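Local atomic coordinates of PrgZ (Enterococcus faecalis, PDB entry 4FAJ), a protein that binds a peptide pheromone outside the cell as a membrane-anchored receptor and probably takes part in peptide transport. Residues A62-G67 against L292-L297. Sequence-based numbering, arbitrary orientation.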
# COMPACT_ATOMS: atom_id res chain seq x y z
N ALA A 62 -20.40 6.60 -13.80
CA ALA A 62 -20.61 6.00 -12.49
C ALA A 62 -20.07 6.92 -11.42
O ALA A 62 -19.20 7.76 -11.69
CB ALA A 62 -19.92 4.64 -12.39
N THR A 63 -20.57 6.73 -10.20
CA THR A 63 -20.04 7.38 -9.02
C THR A 63 -19.64 6.29 -8.04
O THR A 63 -20.49 5.52 -7.58
CB THR A 63 -21.06 8.35 -8.40
OG1 THR A 63 -21.41 9.34 -9.37
CG2 THR A 63 -20.48 9.03 -7.17
N LEU A 64 -18.35 6.23 -7.73
CA LEU A 64 -17.77 5.20 -6.87
C LEU A 64 -17.23 5.85 -5.60
O LEU A 64 -17.34 7.06 -5.42
CB LEU A 64 -16.65 4.46 -7.61
CG LEU A 64 -17.00 3.88 -9.00
CD1 LEU A 64 -15.77 3.22 -9.63
CD2 LEU A 64 -18.16 2.90 -8.94
N THR A 65 -16.65 5.04 -4.71
CA THR A 65 -16.26 5.54 -3.41
C THR A 65 -14.77 5.39 -3.16
O THR A 65 -14.08 4.59 -3.81
CB THR A 65 -17.04 4.83 -2.27
OG1 THR A 65 -16.70 3.44 -2.24
CG2 THR A 65 -18.53 4.99 -2.48
N ALA A 66 -14.29 6.15 -2.18
CA ALA A 66 -12.88 6.16 -1.78
C ALA A 66 -12.85 6.31 -0.26
O ALA A 66 -13.81 6.83 0.32
CB ALA A 66 -12.15 7.34 -2.45
N GLY A 67 -11.76 5.88 0.36
CA GLY A 67 -11.65 5.92 1.83
C GLY A 67 -11.03 7.19 2.39
O GLY A 67 -11.27 7.53 3.55
N LEU A 292 -25.00 6.67 -5.24
CA LEU A 292 -23.69 6.04 -5.33
C LEU A 292 -23.88 4.68 -5.99
O LEU A 292 -24.91 4.03 -5.79
CB LEU A 292 -23.08 5.84 -3.93
CG LEU A 292 -22.42 7.03 -3.22
CD1 LEU A 292 -21.97 6.64 -1.77
CD2 LEU A 292 -21.24 7.58 -4.00
N ASP A 293 -22.88 4.24 -6.75
CA ASP A 293 -22.94 2.94 -7.42
C ASP A 293 -22.16 1.85 -6.66
O ASP A 293 -22.15 0.69 -7.06
CB ASP A 293 -22.45 3.08 -8.86
CG ASP A 293 -23.32 4.03 -9.68
OD1 ASP A 293 -24.55 3.85 -9.65
OD2 ASP A 293 -22.80 4.95 -10.35
N GLU A 294 -21.53 2.22 -5.55
CA GLU A 294 -20.98 1.25 -4.61
C GLU A 294 -21.02 1.84 -3.21
O GLU A 294 -21.15 3.06 -3.05
CB GLU A 294 -19.54 0.86 -4.99
CG GLU A 294 -18.54 1.95 -4.81
CD GLU A 294 -17.11 1.54 -5.14
OE1 GLU A 294 -16.21 2.37 -4.92
OE2 GLU A 294 -16.89 0.41 -5.62
N ALA A 295 -20.95 0.97 -2.21
CA ALA A 295 -20.96 1.38 -0.81
C ALA A 295 -20.12 0.41 0.01
O ALA A 295 -20.36 -0.80 -0.03
CB ALA A 295 -22.39 1.42 -0.27
N PRO A 296 -19.13 0.92 0.77
CA PRO A 296 -18.35 0.03 1.61
C PRO A 296 -19.16 -0.45 2.81
O PRO A 296 -20.10 0.25 3.24
CB PRO A 296 -17.18 0.92 2.06
CG PRO A 296 -17.77 2.28 2.10
CD PRO A 296 -18.68 2.32 0.90
N LEU A 297 -18.81 -1.63 3.32
CA LEU A 297 -19.54 -2.25 4.43
C LEU A 297 -18.62 -2.84 5.52
O LEU A 297 -17.54 -3.36 5.22
CB LEU A 297 -20.43 -3.37 3.90
CG LEU A 297 -21.55 -3.00 2.93
CD1 LEU A 297 -22.19 -4.25 2.33
CD2 LEU A 297 -22.61 -2.13 3.61
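Asp293, in the loop just before strand 294-297, meets Ala62 and Thr63 where two strands approach in a parallel sense in the solute-binding protein fold: edge strand 61-66 of one sheet and strand 294-297 of another. The axes run 21° apart, and the link consists of one backbone bond and three bonds to carboxylates, in place of regular strand pairing; along its other edge the first strand is bonded to strand 271-276. The short side chain of Ala62 lets Asp293 OD2 settle against its CA and CB, with OD2 3.2 Å from Ala62 CA. With Asp293 CG beside its own backbone N (chi1 -62°), the carboxylate folds back to Thr63, and OD2 takes the Thr63 N-H at 2.9 Å on its anti side. The opposite bond, Asp293 N to Thr63 O at 2.8 Å, completes a two-way grip on Thr63, while OD1 forms a salt bridge with Lys542. Thr63 also suits its place as a branched residue, since CG2 packs on Leu292 CD2, the two side chains meeting roughly at right angles. At Leu64 the isobutyl group lies across the Glu294 side chain, Leu64 CB 3.4 Å from Glu294 OE1, and leans on Tyr557. Thr65 uses both halves of its side chain: its methyl CG2 rests on Leu292 CD1, whereas its hydroxyl joins the backbone in holding Glu294. The extended Glu294 chain carries OE1 to the Thr65 N-H (2.7 Å, nearly straight), and Pro296, which also packs on the bound peptide, brings CD close to OG1. Two donors from a single residue thus fix this buried carboxylate oxygen: the amide meets OE1 on the anti side, and Thr65 OG1 donates to it at 2.9 Å from 44° above the carboxylate plane.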